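PDB 3ZPL: putative marr-family transcriptional repressor from Streptomyces coelicolor, which binds DNA through a winged helix motif as a dimer and probably acts as a MarR-family transcriptional regulator. Local coordinates for residues P55-Y59 / T129-H133; L61-L65 / L78-I84. All blocks are in the same frame, centred on the assembly; numbering follows the deposited sequence.

Contact 1: residues P55-Y59 / T129-H133; sequences PHVYY and TAPGH. With nucleotides of chain D.
An aromatic cluster of H56, Y59 and H133 joins the first turn of helix 56-66, in the winged-helix DNA-binding part of this MarR-family protein, to helix 120-142. Y59 spans the gap: with CG anti to the backbone N (chi1 -174°) its ring reaches across, and its OH end meets A130, with Y59 OH 3.3 Å from A130 CB. T129 OG1 lies in the plane of the ring at its edge, 3.3 Å from Y59 CE1, while its hydroxyl is hydrogen-bonded to V125 O. The H133 ring, tilted 49° to that of Y59, receives Y59 CD2 over one face, and its CE1 lies 3.7 Å from H56 NE2. H133 ND1 is hydrogen-bonded to Q47 OE1 of helix 24-52, whose L48 packs on all three side chains. Y58 points to the DNA instead, giving a weak hydrogen bond from its OH to OP2 of DC13 of chain D (3.3 Å); P55 CG lies over one face of the Y58 ring, toward its rim. A phenylalanine at Y58 would probably leave that phosphate oxygen without this bond. At the edge of the H56 ring, in its plane, one water joins the two histidines, 3.2 Å from H56 NE2 and 2.9 Å from H133 NE2.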
loop_
_atom_site.group_PDB
_atom_site.type_symbol
_atom_site.label_atom_id
_atom_site.label_comp_id
_atom_site.label_asym_id
_atom_site.label_seq_id
_atom_site.Cartn_x
_atom_site.Cartn_y
_atom_site.Cartn_z
ATOM N N PRO A 55 12.872 3.318 -3.327
ATOM C CA PRO A 55 11.645 2.874 -2.680
ATOM C C PRO A 55 11.314 1.433 -2.976
ATOM O O PRO A 55 11.951 0.819 -3.799
ATOM C CB PRO A 55 10.593 3.787 -3.278
ATOM C CG PRO A 55 11.102 4.051 -4.647
ATOM C CD PRO A 55 12.587 4.164 -4.494
ATOM N N HIS A 56 10.331 0.880 -2.278
ATOM C CA HIS A 56 10.051 -0.557 -2.372
ATOM C C HIS A 56 9.660 -0.988 -3.770
ATOM O O HIS A 56 10.060 -2.051 -4.216
ATOM C CB HIS A 56 8.977 -0.984 -1.374
ATOM C CG HIS A 56 8.777 -2.470 -1.308
ATOM N ND1 HIS A 56 7.543 -3.048 -1.097
ATOM C CD2 HIS A 56 9.654 -3.500 -1.404
ATOM C CE1 HIS A 56 7.667 -4.364 -1.053
ATOM N NE2 HIS A 56 8.939 -4.665 -1.236
ATOM N N VAL A 57 8.879 -0.175 -4.465
ATOM C CA VAL A 57 8.357 -0.591 -5.763
ATOM C C VAL A 57 9.489 -0.742 -6.770
ATOM O O VAL A 57 9.535 -1.729 -7.511
ATOM C CB VAL A 57 7.328 0.403 -6.328
ATOM C CG1 VAL A 57 6.646 -0.198 -7.549
ATOM C CG2 VAL A 57 6.303 0.777 -5.264
ATOM N N TYR A 58 10.402 0.227 -6.772
ATOM C CA TYR A 58 11.592 0.185 -7.619
ATOM C C TYR A 58 12.427 -1.078 -7.353
ATOM O O TYR A 58 12.704 -1.853 -8.259
ATOM C CB TYR A 58 12.437 1.435 -7.384
ATOM C CG TYR A 58 11.865 2.729 -7.974
ATOM C CD1 TYR A 58 10.517 2.866 -8.291
ATOM C CD2 TYR A 58 12.669 3.823 -8.153
ATOM C CE1 TYR A 58 10.002 4.052 -8.795
ATOM C CE2 TYR A 58 12.158 5.008 -8.645
ATOM C CZ TYR A 58 10.822 5.113 -8.977
ATOM O OH TYR A 58 10.356 6.305 -9.488
ATOM N N TYR A 59 12.838 -1.277 -6.108
ATOM C CA TYR A 59 13.558 -2.492 -5.715
ATOM C C TYR A 59 12.917 -3.744 -6.308
ATOM O O TYR A 59 13.624 -4.626 -6.828
ATOM C CB TYR A 59 13.603 -2.603 -4.196
ATOM C CG TYR A 59 14.434 -3.738 -3.669
ATOM C CD1 TYR A 59 15.795 -3.584 -3.450
ATOM C CD2 TYR A 59 13.856 -4.961 -3.360
ATOM C CE1 TYR A 59 16.571 -4.619 -2.941
ATOM C CE2 TYR A 59 14.614 -6.005 -2.850
ATOM C CZ TYR A 59 15.976 -5.824 -2.649
ATOM O OH TYR A 59 16.730 -6.848 -2.150
ATOM N N THR A 129 22.080 -5.507 -0.780
ATOM C CA THR A 129 20.962 -5.088 0.077
ATOM C C THR A 129 19.936 -6.164 0.443
ATOM O O THR A 129 19.350 -6.119 1.534
ATOM C CB THR A 129 20.211 -3.934 -0.568
ATOM O OG1 THR A 129 19.647 -4.377 -1.803
ATOM C CG2 THR A 129 21.157 -2.769 -0.822
ATOM N N ALA A 130 19.696 -7.114 -0.458
ATOM C CA ALA A 130 18.683 -8.157 -0.228
ATOM C C ALA A 130 18.634 -8.727 1.189
ATOM O O ALA A 130 17.568 -8.723 1.805
ATOM C CB ALA A 130 18.815 -9.276 -1.246
ATOM N N PRO A 131 19.765 -9.227 1.718
ATOM C CA PRO A 131 19.773 -9.719 3.104
ATOM C C PRO A 131 19.114 -8.768 4.107
ATOM O O PRO A 131 18.325 -9.209 4.932
ATOM C CB PRO A 131 21.273 -9.873 3.431
ATOM C CG PRO A 131 22.016 -9.695 2.146
ATOM C CD PRO A 131 21.032 -9.514 1.028
ATOM N N GLY A 132 19.447 -7.479 4.042
ATOM C CA GLY A 132 18.771 -6.472 4.857
ATOM C C GLY A 132 17.271 -6.500 4.612
ATOM O O GLY A 132 16.488 -6.685 5.538
ATOM N N HIS A 133 16.870 -6.355 3.352
ATOM C CA HIS A 133 15.454 -6.326 3.016
ATOM C C HIS A 133 14.726 -7.604 3.423
ATOM O O HIS A 133 13.562 -7.555 3.837
ATOM C CB HIS A 133 15.236 -6.083 1.519
ATOM C CG HIS A 133 13.790 -6.122 1.120
ATOM N ND1 HIS A 133 12.891 -5.146 1.502
ATOM C CD2 HIS A 133 13.080 -7.036 0.421
ATOM C CE1 HIS A 133 11.696 -5.450 1.037
ATOM N NE2 HIS A 133 11.781 -6.590 0.379
ATOM P P DT D 12 12.347 9.076 -6.590
ATOM O OP1 DT D 12 12.952 7.863 -5.961
ATOM O OP2 DT D 12 12.807 9.600 -7.907
ATOM O "O5'" DT D 12 10.780 8.868 -6.781
ATOM C "C5'" DT D 12 9.990 8.444 -5.677
ATOM C "C4'" DT D 12 8.537 8.590 -6.038
ATOM O "O4'" DT D 12 8.237 9.972 -6.326
ATOM C "C3'" DT D 12 8.110 7.795 -7.275
ATOM O "O3'" DT D 12 7.217 6.797 -6.785
ATOM C "C2'" DT D 12 7.496 8.837 -8.198
ATOM C "C1'" DT D 12 7.191 9.992 -7.269
ATOM N N1 DT D 12 7.172 11.330 -7.898
ATOM C C2 DT D 12 6.006 12.065 -7.857
ATOM O O2 DT D 12 4.987 11.669 -7.316
ATOM N N3 DT D 12 6.079 13.291 -8.472
ATOM C C4 DT D 12 7.177 13.840 -9.106
ATOM O O4 DT D 12 7.104 14.967 -9.586
ATOM C C5 DT D 12 8.364 13.013 -9.113
ATOM C C7 DT D 12 9.600 13.519 -9.785
ATOM C C6 DT D 12 8.300 11.812 -8.525
ATOM P P DC D 13 6.396 5.875 -7.762
ATOM O OP1 DC D 13 5.968 4.681 -6.988
ATOM O OP2 DC D 13 7.179 5.702 -9.004
ATOM O "O5'" DC D 13 5.059 6.717 -7.977
ATOM C "C5'" DC D 13 4.073 6.771 -6.913
ATOM C "C4'" DC D 13 2.808 7.424 -7.413
ATOM O "O4'" DC D 13 3.145 8.739 -7.922
ATOM C "C3'" DC D 13 2.154 6.667 -8.572
ATOM O "O3'" DC D 13 0.752 6.463 -8.338
ATOM C "C2'" DC D 13 2.497 7.515 -9.790
ATOM C "C1'" DC D 13 2.576 8.912 -9.207
ATOM N N1 DC D 13 3.405 9.884 -9.949
ATOM C C2 DC D 13 2.899 11.167 -10.170
ATOM O O2 DC D 13 1.775 11.445 -9.744
ATOM N N3 DC D 13 3.639 12.064 -10.860
ATOM C C4 DC D 13 4.856 11.729 -11.295
ATOM N N4 DC D 13 5.564 12.654 -11.952
ATOM C C5 DC D 13 5.410 10.436 -11.058
ATOM C C6 DC D 13 4.650 9.546 -10.405
HETATM O O HOH W 1 10.156 -7.593 -1.863
#

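Contact 2: residues L61-L65 / L78-I84; sequences LLVKL and LAKYAKI
Helices 61-65 and 78-82 pass 10.4 Å apart at an angle of 115° between their N-to-C directions, with L61 and A82 the nearest pair of CA atoms. Close to that point, L61 extends one methyl, CD2, among three apolar side chains: it lies 3.7 Å from A82 CB, 4.1 Å from L78 CD1 and 4.2 Å from I84 CD1. One turn on, L65 CD2 meets L78 CD2 at 3.9 Å, the two leucines crossing at about a right angle. L89 and A92 of helix 86-98 also pack on L61, and L73 of strand 72-74 covers L65 and L78. Toward the more exposed side, K64 bends at chi2 (48°) and lays its chain over one face of Y81. Its CE sits almost above the ring centre, 3.4 Å from the centroid of Y81, which makes a CH-pi contact; K64 NZ, 4.2 Å from the same centroid and 18° off the normal, adds a cation-pi interaction. Past A82 the chain turns through K83, whose phi is positive, before I84 points its side chain back at L61. The packing of leucines, A82 and I84 belongs to the core of a winged helix-turn-helix domain, where helix 75-82 and its turn lead into helix 86-98.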
loop_
_atom_site.group_PDB
_atom_site.type_symbol
_atom_site.label_atom_id
_atom_site.label_comp_id
_atom_site.label_asym_id
_atom_site.label_seq_id
_atom_site.Cartn_x
_atom_site.Cartn_y
_atom_site.Cartn_z
ATOM N N LEU A 61 11.241 -4.002 -9.051
ATOM C CA LEU A 61 11.498 -4.054 -10.479
ATOM C C LEU A 61 12.856 -4.702 -10.726
ATOM O O LEU A 61 12.982 -5.597 -11.560
ATOM C CB LEU A 61 11.447 -2.662 -11.091
ATOM C CG LEU A 61 10.156 -1.863 -10.896
ATOM C CD1 LEU A 61 10.263 -0.475 -11.524
ATOM C CD2 LEU A 61 8.953 -2.596 -11.473
ATOM N N LEU A 62 13.864 -4.306 -9.954
ATOM C CA LEU A 62 15.187 -4.918 -10.070
ATOM C C LEU A 62 15.152 -6.400 -9.776
ATOM O O LEU A 62 15.771 -7.187 -10.466
ATOM C CB LEU A 62 16.167 -4.259 -9.125
ATOM C CG LEU A 62 16.346 -2.754 -9.267
ATOM C CD1 LEU A 62 17.641 -2.356 -8.589
ATOM C CD2 LEU A 62 16.347 -2.312 -10.721
ATOM N N VAL A 63 14.416 -6.779 -8.745
ATOM C CA VAL A 63 14.283 -8.186 -8.363
ATOM C C VAL A 63 13.658 -9.004 -9.486
ATOM O O VAL A 63 14.126 -10.097 -9.810
ATOM C CB VAL A 63 13.435 -8.330 -7.087
ATOM C CG1 VAL A 63 13.089 -9.786 -6.810
ATOM C CG2 VAL A 63 14.181 -7.731 -5.908
ATOM N N LYS A 64 12.623 -8.469 -10.118
ATOM C CA LYS A 64 11.993 -9.226 -11.183
ATOM C C LYS A 64 12.897 -9.390 -12.412
ATOM O O LYS A 64 12.822 -10.414 -13.096
ATOM C CB LYS A 64 10.656 -8.632 -11.585
ATOM C CG LYS A 64 9.888 -9.554 -12.514
ATOM C CD LYS A 64 9.829 -10.992 -12.019
ATOM C CE LYS A 64 9.214 -11.893 -13.068
ATOM N NZ LYS A 64 9.278 -13.319 -12.644
ATOM N N LEU A 65 13.716 -8.382 -12.714
ATOM C CA LEU A 65 14.654 -8.462 -13.865
ATOM C C LEU A 65 15.778 -9.435 -13.547
ATOM O O LEU A 65 16.055 -10.355 -14.323
ATOM C CB LEU A 65 15.253 -7.099 -14.179
ATOM C CG LEU A 65 14.279 -6.000 -14.596
ATOM C CD1 LEU A 65 15.042 -4.724 -14.891
ATOM C CD2 LEU A 65 13.460 -6.436 -15.797
ATOM N N LEU A 78 6.983 -6.076 -17.553
ATOM C CA LEU A 78 7.501 -5.643 -16.272
ATOM C C LEU A 78 6.377 -4.988 -15.477
ATOM O O LEU A 78 6.129 -5.356 -14.338
ATOM C CB LEU A 78 8.684 -4.703 -16.481
ATOM C CG LEU A 78 9.472 -4.269 -15.252
ATOM C CD1 LEU A 78 9.712 -5.431 -14.290
ATOM C CD2 LEU A 78 10.785 -3.634 -15.686
ATOM N N ALA A 79 5.642 -4.079 -16.106
ATOM C CA ALA A 79 4.469 -3.468 -15.464
ATOM C C ALA A 79 3.453 -4.499 -14.973
ATOM O O ALA A 79 2.945 -4.371 -13.861
ATOM C CB ALA A 79 3.796 -2.505 -16.410
ATOM N N LYS A 80 3.194 -5.537 -15.778
ATOM C CA LYS A 80 2.188 -6.566 -15.428
ATOM C C LYS A 80 2.590 -7.347 -14.176
ATOM O O LYS A 80 1.725 -7.653 -13.339
ATOM C CB LYS A 80 1.933 -7.549 -16.589
ATOM C CG LYS A 80 0.895 -8.638 -16.283
ATOM C CD LYS A 80 0.443 -9.403 -17.529
ATOM N N TYR A 81 3.885 -7.678 -14.054
ATOM C CA TYR A 81 4.365 -8.379 -12.863
ATOM C C TYR A 81 4.260 -7.469 -11.649
ATOM O O TYR A 81 3.818 -7.895 -10.584
ATOM C CB TYR A 81 5.815 -8.832 -13.021
ATOM C CG TYR A 81 6.013 -10.072 -13.863
ATOM C CD1 TYR A 81 5.466 -11.303 -13.480
ATOM C CD2 TYR A 81 6.783 -10.029 -15.030
ATOM C CE1 TYR A 81 5.658 -12.444 -14.248
ATOM C CE2 TYR A 81 6.990 -11.170 -15.800
ATOM C CZ TYR A 81 6.426 -12.371 -15.408
ATOM O OH TYR A 81 6.635 -13.483 -16.180
ATOM N N ALA A 82 4.684 -6.220 -11.817
ATOM C CA ALA A 82 4.718 -5.231 -10.743
ATOM C C ALA A 82 3.324 -4.731 -10.342
ATOM O O ALA A 82 3.138 -4.216 -9.241
ATOM C CB ALA A 82 5.571 -4.052 -11.177
ATOM N N LYS A 83 2.365 -4.870 -11.251
ATOM C CA LYS A 83 0.966 -4.443 -11.049
ATOM C C LYS A 83 0.848 -2.934 -11.032
ATOM O O LYS A 83 0.008 -2.373 -10.319
ATOM C CB LYS A 83 0.357 -5.045 -9.791
ATOM C CG LYS A 83 0.605 -6.535 -9.624
ATOM C CD LYS A 83 -0.074 -7.343 -10.707
ATOM C CE LYS A 83 0.509 -8.743 -10.791
ATOM N NZ LYS A 83 -0.117 -9.533 -11.884
ATOM N N ILE A 84 1.666 -2.280 -11.852
ATOM C CA ILE A 84 1.670 -0.835 -11.935
ATOM C C ILE A 84 1.324 -0.427 -13.344
ATOM O O ILE A 84 1.165 -1.289 -14.199
ATOM C CB ILE A 84 3.044 -0.262 -11.534
ATOM C CG1 ILE A 84 4.095 -0.533 -12.612
ATOM C CG2 ILE A 84 3.446 -0.801 -10.159
ATOM C CD1 ILE A 84 5.507 -0.270 -12.168
#

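From the N terminus, helix 24-52 comes first, and helix 56-66 follows a short connection. The first turn of helix 56-66 enters contact 1, and its later turns enter contact 2. Contact 2 closes the short loop through strand 72-74 to helix 75-82. The chain then runs through helix 86-98 and strands 102-106 and 114-118 before helix 120-142 closes contact 1, so contact 2 is nested inside the larger loop. Their centres are 13 Å apart, and they touch where V57 CG1 packs on I84 CG2. Helix 56-66 thus ties helix 75-82 of the DNA-binding domain to helix 120-142, and both contacts also meet the second subunit.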